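Local coordinates for protein tyrosinase (Aspergillus oryzae, PDB 6JU8) that probably oxidises L-tyrosine and L-dopa to L-dopaquinone with molecular oxygen at a dinuclear copper centre, at residues Leu43-Glu48 / Leu123-Gln128; Leu229-Cys234 / Tyr240-Asn245. The protein carries 1 engineered substitution. All blocks are in the same frame, centred on the assembly; numbering follows the deposited sequence.

Contact 1: residues Leu43-Glu48 / Leu123-Gln128; sequences LTLFVE and LDFIKQ
Phe125 reaches from helix 103-129 into the side of helix 41-55, where Leu45 and Glu48 receive its ring. With CG anti to the backbone N (chi1 176°), the ring projects across the gap and offers a flat face to methylenes: CB of Glu48 lies 3.9 Å from the Phe125 ring centroid, a CH-pi contact displaced toward the rim. Chi1 of Glu48 sets its CG beside the backbone N and 3.6 Å from Phe125 CE1; the bend at chi2 then lays the carboxylate along the ring, their planes only 15° apart. An aliphatic stem with a charged end suits this partly exposed place, since OE2 goes on to a salt bridge with Lys193.

At the diagonally opposite ring carbon, Leu45 CD2 sits 3.8 Å from Phe125 CD2. The same methyl is 3.7 Å from Ile126 CG1, touching two successive residues of the other helix; branched Leu45 and Ile126 suit this buried side. Trp138 of helix 135-144 touches both Leu45 and Phe125. No hydrogen bond joins the segments. Their axes pass 10.0 Å apart at 108°, a steep helix-helix crossing that packs helix 41-55 against the C-terminal part of a long helix of the tyrosinase central domain.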
ATOM      1  N   LEU A  43      17.271   1.625  16.790  1.00 11.06           N
ATOM      2  CA  LEU A  43      15.990   1.570  16.083  1.00 10.98           C
ATOM      3  C   LEU A  43      14.850   2.081  16.954  1.00 11.67           C
ATOM      4  O   LEU A  43      13.967   2.846  16.513  1.00 12.92           O
ATOM      5  CB  LEU A  43      15.690   0.140  15.629  1.00 13.05           C
ATOM      6  CG  LEU A  43      14.331  -0.097  14.964  1.00 12.74           C
ATOM      7  CD1 LEU A  43      14.210   0.703  13.670  1.00 15.80           C
ATOM      8  CD2 LEU A  43      14.141  -1.582  14.662  1.00 16.00           C
ATOM      9  N   THR A  44      14.854   1.671  18.227  1.00 11.49           N
ATOM     10  CA  THR A  44      13.833   2.180  19.143  1.00 11.62           C
ATOM     11  C   THR A  44      13.928   3.687  19.322  1.00 12.15           C
ATOM     12  O   THR A  44      12.929   4.410  19.269  1.00 13.07           O
ATOM     13  CB  THR A  44      13.987   1.471  20.498  1.00 12.31           C
ATOM     14  OG1 THR A  44      13.759   0.064  20.339  1.00 13.88           O
ATOM     15  CG2 THR A  44      12.956   1.962  21.527  1.00 14.27           C
ATOM     16  N   LEU A  45      15.143   4.206  19.512  1.00 12.79           N
ATOM     17  CA  LEU A  45      15.333   5.646  19.676  1.00 13.12           C
ATOM     18  C   LEU A  45      14.818   6.410  18.462  1.00 11.46           C
ATOM     19  O   LEU A  45      14.163   7.452  18.558  1.00 13.15           O
ATOM     20  CB  LEU A  45      16.829   5.915  19.883  1.00 12.59           C
ATOM     21  CG  LEU A  45      17.401   5.588  21.267  1.00 13.35           C
ATOM     22  CD1 LEU A  45      18.919   5.779  21.250  1.00 14.09           C
ATOM     23  CD2 LEU A  45      16.698   6.404  22.352  1.00 15.32           C
ATOM     24  N   PHE A  46      15.143   5.896  17.259  1.00 12.26           N
ATOM     25  CA  PHE A  46      14.784   6.619  16.045  1.00 11.73           C
ATOM     26  C   PHE A  46      13.266   6.591  15.881  1.00 11.34           C
ATOM     27  O   PHE A  46      12.628   7.619  15.642  1.00 11.81           O
ATOM     28  CB  PHE A  46      15.520   6.038  14.845  1.00 12.02           C
ATOM     29  CG  PHE A  46      15.442   6.752  13.525  1.00 11.86           C
ATOM     30  CD1 PHE A  46      14.866   7.999  13.357  1.00 13.87           C
ATOM     31  CD2 PHE A  46      15.964   6.116  12.380  1.00 11.77           C
ATOM     32  CE1 PHE A  46      14.802   8.637  12.112  1.00 12.57           C
ATOM     33  CE2 PHE A  46      15.932   6.758  11.153  1.00 11.77           C
ATOM     34  CZ  PHE A  46      15.366   8.015  11.008  1.00 12.45           C
ATOM     35  N   VAL A  47      12.661   5.414  16.051  1.00 11.56           N
ATOM     36  CA  VAL A  47      11.198   5.316  15.932  1.00 11.74           C
ATOM     37  C   VAL A  47      10.483   6.176  16.964  1.00 12.16           C
ATOM     38  O   VAL A  47       9.540   6.914  16.652  1.00 11.77           O
ATOM     39  CB  VAL A  47      10.758   3.836  16.081  1.00 12.05           C
ATOM     40  CG1 VAL A  47       9.258   3.726  16.231  1.00 13.65           C
ATOM     41  CG2 VAL A  47      11.255   3.026  14.892  1.00 13.15           C
ATOM     42  N   GLU A  48      10.923   6.106  18.224  1.00 11.95           N
ATOM     43  CA  GLU A  48      10.212   6.817  19.280  1.00 12.81           C
ATOM     44  C   GLU A  48      10.427   8.320  19.142  1.00 13.01           C
ATOM     45  O   GLU A  48       9.473   9.081  19.320  1.00 13.73           O
ATOM     46  CB  GLU A  48      10.643   6.334  20.667  1.00 13.65           C
ATOM     47  CG  GLU A  48      10.295   4.877  20.948  1.00 15.20           C
ATOM     48  CD  GLU A  48       8.855   4.591  21.298  1.00 16.31           C
ATOM     49  OE1 GLU A  48       8.021   5.509  21.354  1.00 25.30           O
ATOM     50  OE2 GLU A  48       8.519   3.413  21.532  1.00 17.92           O
ATOM     51  N   LEU A 123      17.335  12.178  23.276  1.00 14.45           N
ATOM     52  CA  LEU A 123      17.752  12.447  24.652  1.00 13.27           C
ATOM     53  C   LEU A 123      16.565  12.631  25.578  1.00 14.73           C
ATOM     54  O   LEU A 123      16.621  12.175  26.727  1.00 15.68           O
ATOM     55  CB  LEU A 123      18.631  13.698  24.664  1.00 15.72           C
ATOM     56  CG  LEU A 123      19.977  13.594  23.957  1.00 16.63           C
ATOM     57  CD1 LEU A 123      20.800  14.854  24.245  1.00 19.59           C
ATOM     58  CD2 LEU A 123      20.718  12.329  24.363  1.00 19.56           C
ATOM     59  N   ASP A 124      15.521  13.337  25.153  1.00 14.83           N
ATOM     60  CA  ASP A 124      14.316  13.506  25.975  1.00 16.16           C
ATOM     61  C   ASP A 124      13.636  12.160  26.208  1.00 15.15           C
ATOM     62  O   ASP A 124      13.162  11.873  27.315  1.00 16.57           O
ATOM     63  CB  ASP A 124      13.324  14.467  25.303  1.00 17.87           C
ATOM     64  CG  ASP A 124      13.807  15.894  25.216  1.00 24.89           C
ATOM     65  OD1 ASP A 124      14.308  16.412  26.221  1.00 30.36           O
ATOM     66  OD2 ASP A 124      13.702  16.537  24.148  1.00 45.13           O
ATOM     67  N   PHE A 125      13.559  11.317  25.177  1.00 14.15           N
ATOM     68  CA  PHE A 125      12.986   9.976  25.336  1.00 14.46           C
ATOM     69  C   PHE A 125      13.744   9.182  26.395  1.00 13.21           C
ATOM     70  O   PHE A 125      13.122   8.541  27.252  1.00 16.55           O
ATOM     71  CB  PHE A 125      13.014   9.223  24.000  1.00 15.03           C
ATOM     72  CG  PHE A 125      12.526   7.791  24.137  1.00 15.17           C
ATOM     73  CD1 PHE A 125      11.173   7.509  24.086  1.00 16.24           C
ATOM     74  CD2 PHE A 125      13.426   6.753  24.328  1.00 16.86           C
ATOM     75  CE1 PHE A 125      10.723   6.208  24.255  1.00 16.79           C
ATOM     76  CE2 PHE A 125      12.978   5.453  24.489  1.00 17.57           C
ATOM     77  CZ  PHE A 125      11.622   5.188  24.454  1.00 18.06           C
ATOM     78  N   ILE A 126      15.066   9.208  26.360  1.00 14.75           N
ATOM     79  CA  ILE A 126      15.880   8.457  27.329  1.00 15.15           C
ATOM     80  C   ILE A 126      15.658   9.009  28.726  1.00 14.49           C
ATOM     81  O   ILE A 126      15.468   8.225  29.660  1.00 17.07           O
ATOM     82  CB  ILE A 126      17.387   8.542  26.964  1.00 13.96           C
ATOM     83  CG1 ILE A 126      17.678   7.815  25.659  1.00 14.96           C
ATOM     84  CG2 ILE A 126      18.251   8.053  28.118  1.00 14.60           C
ATOM     85  CD1 ILE A 126      18.987   8.157  24.990  1.00 17.18           C
ATOM     86  N   LYS A 127      15.632  10.343  28.887  1.00 15.61           N
ATOM     87  CA  LYS A 127      15.456  10.909  30.228  1.00 17.08           C
ATOM     88  C   LYS A 127      14.092  10.512  30.788  1.00 17.62           C
ATOM     89  O   LYS A 127      13.970  10.314  31.990  1.00 25.97           O
ATOM     90  CB  LYS A 127      15.601  12.429  30.241  1.00 19.78           C
ATOM     91  N   GLN A 128      13.091  10.321  29.935  1.00 17.18           N
ATOM     92  CA  GLN A 128      11.721  10.050  30.328  1.00 18.99           C
ATOM     93  C   GLN A 128      11.364   8.573  30.444  1.00 18.91           C
ATOM     94  O   GLN A 128      10.402   8.260  31.153  1.00 23.35           O
ATOM     95  CB  GLN A 128      10.773  10.721  29.321  1.00 21.82           C
ATOM     96  CG  GLN A 128      10.723  12.232  29.435  1.00 23.79           C
ATOM     97  CD  GLN A 128      10.112  12.888  28.211  1.00 36.93           C
ATOM     98  OE1 GLN A 128       9.481  12.277  27.335  1.00 35.52           O
ATOM     99  NE2 GLN A 128      10.318  14.200  28.114  1.00 48.04           N
TER

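Contact 2: residues Leu229-Cys234 / Tyr240-Asn245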
ATOM      1  N   LEU A 229      -2.258  18.648  -8.952  1.00 10.23           N
ATOM      2  CA  LEU A 229      -2.115  17.437  -8.115  1.00 10.71           C
ATOM      3  C   LEU A 229      -2.833  17.671  -6.810  1.00  9.94           C
ATOM      4  O   LEU A 229      -2.551  18.684  -6.156  1.00 10.56           O
ATOM      5  CB  LEU A 229      -0.617  17.205  -7.859  0.71 10.86           C
ATOM      6  CG  LEU A 229       0.256  16.982  -9.106  0.71 10.81           C
ATOM      7  CD1 LEU A 229       1.706  16.743  -8.713  0.71 12.95           C
ATOM      8  CD2 LEU A 229      -0.311  15.804  -9.880  0.71 17.02           C
ATOM      9  N   PRO A 230      -3.769  16.797  -6.444  1.00  9.55           N
ATOM     10  CA  PRO A 230      -4.684  17.098  -5.328  1.00 10.11           C
ATOM     11  C   PRO A 230      -4.157  16.849  -3.925  1.00 10.43           C
ATOM     12  O   PRO A 230      -4.805  16.201  -3.094  1.00 11.98           O
ATOM     13  CB  PRO A 230      -5.874  16.172  -5.609  1.00 11.32           C
ATOM     14  CG  PRO A 230      -5.250  14.961  -6.273  1.00 12.07           C
ATOM     15  CD  PRO A 230      -4.152  15.548  -7.138  1.00 11.34           C
ATOM     16  N   PHE A 231      -2.991  17.414  -3.612  1.00 10.36           N
ATOM     17  CA  PHE A 231      -2.363  17.242  -2.301  1.00  9.26           C
ATOM     18  C   PHE A 231      -3.207  17.888  -1.210  1.00 11.13           C
ATOM     19  O   PHE A 231      -3.053  17.474  -0.055  1.00 11.43           O
ATOM     20  CB  PHE A 231      -0.943  17.792  -2.321  1.00 10.12           C
ATOM     21  CG  PHE A 231      -0.044  16.982  -3.219  1.00  9.48           C
ATOM     22  CD1 PHE A 231       0.191  15.634  -3.002  1.00 10.11           C
ATOM     23  CD2 PHE A 231       0.581  17.576  -4.309  1.00 10.47           C
ATOM     24  CE1 PHE A 231       1.031  14.908  -3.809  1.00 10.04           C
ATOM     25  CE2 PHE A 231       1.463  16.862  -5.098  1.00 10.61           C
ATOM     26  CZ  PHE A 231       1.726  15.525  -4.841  1.00 10.42           C
ATOM     27  N   ASP A 232      -4.087  18.832  -1.525  1.00 11.32           N
ATOM     28  CA  ASP A 232      -5.018  19.350  -0.539  1.00 10.91           C
ATOM     29  C   ASP A 232      -6.013  18.300  -0.048  1.00 10.90           C
ATOM     30  O   ASP A 232      -6.571  18.449   1.045  1.00 12.12           O
ATOM     31  CB  ASP A 232      -5.783  20.552  -1.136  1.00 12.86           C
ATOM     32  CG  ASP A 232      -6.467  20.294  -2.463  1.00 14.42           C
ATOM     33  OD1 ASP A 232      -5.969  19.513  -3.295  1.00 13.29           O
ATOM     34  OD2 ASP A 232      -7.562  20.876  -2.696  1.00 20.94           O
ATOM     35  N   LYS A 233      -6.215  17.238  -0.821  1.00  9.62           N
ATOM     36  CA  LYS A 233      -7.190  16.189  -0.520  1.00 10.77           C
ATOM     37  C   LYS A 233      -6.564  14.987   0.167  1.00 10.24           C
ATOM     38  O   LYS A 233      -7.233  13.988   0.432  1.00 13.11           O
ATOM     39  CB  LYS A 233      -7.900  15.727  -1.793  1.00 12.26           C
ATOM     40  CG  LYS A 233      -8.605  16.825  -2.554  1.00 14.72           C
ATOM     41  CD  LYS A 233      -9.659  17.530  -1.728  1.00 17.53           C
ATOM     42  CE  LYS A 233     -10.414  18.575  -2.542  1.00 25.29           C
ATOM     43  NZ  LYS A 233     -11.478  19.184  -1.687  1.00 30.93           N
ATOM     44  N   CYS A 234      -5.253  15.074   0.457  1.00 10.41           N
ATOM     45  CA  CYS A 234      -4.564  14.016   1.165  1.00 10.00           C
ATOM     46  C   CYS A 234      -4.496  14.266   2.660  1.00 10.07           C
ATOM     47  O   CYS A 234      -4.128  15.371   3.090  1.00 12.29           O
ATOM     48  CB  CYS A 234      -3.110  13.907   0.685  1.00 10.87           C
ATOM     49  SG  CYS A 234      -2.962  13.619  -1.088  1.00 11.66           S
ATOM     50  N   TYR A 240       2.660   7.024  -5.400  1.00  7.70           N
ATOM     51  CA  TYR A 240       1.889   6.592  -6.558  1.00  7.67           C
ATOM     52  C   TYR A 240       0.380   6.543  -6.350  1.00  8.04           C
ATOM     53  O   TYR A 240      -0.331   6.187  -7.300  1.00  8.90           O
ATOM     54  CB  TYR A 240       2.354   5.213  -7.088  1.00  9.19           C
ATOM     55  CG  TYR A 240       3.679   5.273  -7.808  1.00  8.50           C
ATOM     56  CD1 TYR A 240       4.877   5.283  -7.093  1.00  8.67           C
ATOM     57  CD2 TYR A 240       3.750   5.312  -9.217  1.00  8.18           C
ATOM     58  CE1 TYR A 240       6.111   5.327  -7.720  1.00  8.33           C
ATOM     59  CE2 TYR A 240       4.985   5.379  -9.841  1.00  8.79           C
ATOM     60  CZ  TYR A 240       6.157   5.385  -9.097  1.00  8.83           C
ATOM     61  OH  TYR A 240       7.357   5.460  -9.787  1.00 10.00           O
ATOM     62  N   GLY A 241      -0.161   6.870  -5.175  1.00  8.56           N
ATOM     63  CA  GLY A 241      -1.589   6.634  -4.961  1.00  8.97           C
ATOM     64  C   GLY A 241      -2.574   7.653  -5.487  1.00  8.80           C
ATOM     65  O   GLY A 241      -3.787   7.396  -5.342  1.00 10.15           O
ATOM     66  N   LEU A 242      -2.128   8.749  -6.086  1.00  8.39           N
ATOM     67  CA  LEU A 242      -3.052   9.739  -6.646  1.00  8.32           C
ATOM     68  C   LEU A 242      -3.174   9.581  -8.150  1.00  7.93           C
ATOM     69  O   LEU A 242      -2.185   9.799  -8.869  1.00  9.77           O
ATOM     70  CB  LEU A 242      -2.576  11.178  -6.367  1.00  9.25           C
ATOM     71  CG  LEU A 242      -2.231  11.455  -4.897  1.00  9.23           C
ATOM     72  CD1 LEU A 242      -1.802  12.921  -4.732  1.00 11.28           C
ATOM     73  CD2 LEU A 242      -3.375  11.096  -3.965  1.00 12.26           C
ATOM     74  N   LEU A 243      -4.354   9.200  -8.598  1.00  8.83           N
ATOM     75  CA  LEU A 243      -4.634   8.962 -10.011  1.00  8.32           C
ATOM     76  C   LEU A 243      -5.819   9.842 -10.422  1.00  9.19           C
ATOM     77  O   LEU A 243      -6.795   9.948  -9.663  1.00  9.59           O
ATOM     78  CB  LEU A 243      -4.953   7.493 -10.282  1.00  9.56           C
ATOM     79  CG  LEU A 243      -3.809   6.477 -10.332  1.00 10.35           C
ATOM     80  CD1 LEU A 243      -3.063   6.350  -9.021  1.00  9.41           C
ATOM     81  CD2 LEU A 243      -4.369   5.112 -10.768  1.00 11.54           C
ATOM     82  N   GLU A 244      -5.728  10.460 -11.593  1.00  9.28           N
ATOM     83  CA  GLU A 244      -6.822  11.282 -12.086  1.00 10.29           C
ATOM     84  C   GLU A 244      -8.100  10.460 -12.211  1.00 10.55           C
ATOM     85  O   GLU A 244      -8.033   9.289 -12.596  1.00 12.69           O
ATOM     86  CB  GLU A 244      -6.408  11.939 -13.411  1.00 10.23           C
ATOM     87  CG  GLU A 244      -7.326  13.083 -13.803  1.00 12.00           C
ATOM     88  CD  GLU A 244      -6.916  13.890 -15.011  1.00 12.86           C
ATOM     89  OE1 GLU A 244      -7.307  15.081 -15.048  1.00 17.95           O
ATOM     90  OE2 GLU A 244      -6.324  13.331 -15.942  1.00 14.18           O
ATOM     91  N   ASN A 245      -9.241  11.046 -11.870  1.00 13.30           N
ATOM     92  CA  ASN A 245     -10.556  10.439 -12.045  1.00 14.66           C
ATOM     93  C   ASN A 245     -10.761   9.222 -11.143  1.00 15.84           C
ATOM     94  O   ASN A 245     -11.498   8.286 -11.463  1.00 17.37           O
ATOM     95  CB  ASN A 245     -10.810  10.090 -13.514  1.00 17.42           C
ATOM     96  CG  ASN A 245     -10.939  11.380 -14.320  1.00 22.68           C
ATOM     97  OD1 ASN A 245     -11.704  12.261 -13.914  1.00 29.32           O
ATOM     98  ND2 ASN A 245     -10.218  11.452 -15.435  1.00 26.35           N
TER
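Leu242 pushes its forked end between Phe231, Cys234 and Pro230. CD1 lies among all three, whereas CD2 meets the sulfur alone of them. CD1 is 3.6 Å from CE1 of Phe231, in an oblique approach that belongs to neither face nor edge. CD2 turns to the sulfur, 3.8 Å from SG of Cys234. CD1 is almost as close to that sulfur, so SG rests against both branches of the fork. Pro230 borders the leucine more loosely, its ring CD being 4.3 Å from Leu242 CD1. The leucine's CB points toward the other segment and its CG stands beside the backbone N (chi1 -51°); the second torsion (chi2 -179°) then extends CD1 fully from the backbone, which lets this methyl reach the phenyl.

The opposing segment is shaped to present these groups. Pro230 centres an inverse gamma turn, whose bond from Phe231 N to Leu229 O is weak, and a 3-10 turn follows. There Lys233 N donates to Pro230 O at 2.9 Å, and Cys234 N bonds to Phe231 O. Proline suits the turn because its ring restrains phi and offers only carbon to the leucine. The thiol of Cys234 is small and polarisable, and accepts both methyls without a polar bond across the contact.

Around this buried cluster, Trp251 of helix 248-251 packs on Pro230 and Leu242, while the Phe231 ring meets that of His359 at about 55°. Leu242 is also tied by backbone bonding to Ala357. In the loop region between strand 225-229 and helix 248-251, side chains thus join an inverse gamma turn and its 3-10 segment to a classic beta bulge, formed by Gly241 and Leu242 facing Ala357.

How the contacts relate
Contacts 1 and 2 are separate packing sites, following one another along the chain. Their centres lie 34 Å apart and their nearest atoms about 21 Å, so neither touches the other. Their relation to the copper centre differs. Contact 1 lies away from it, although helix 103-129, which supplies segment 123-128, also carries the copper ligand His107 sixteen residues before that segment. Contact 2 is nearer: the side chain of Phe231 is about 10 Å from that of the ligand His336 and about 14 Å from a bound copper ion. Only contact 2 adjoins the second subunit, where Asn245 O bonds to Arg169 of that chain.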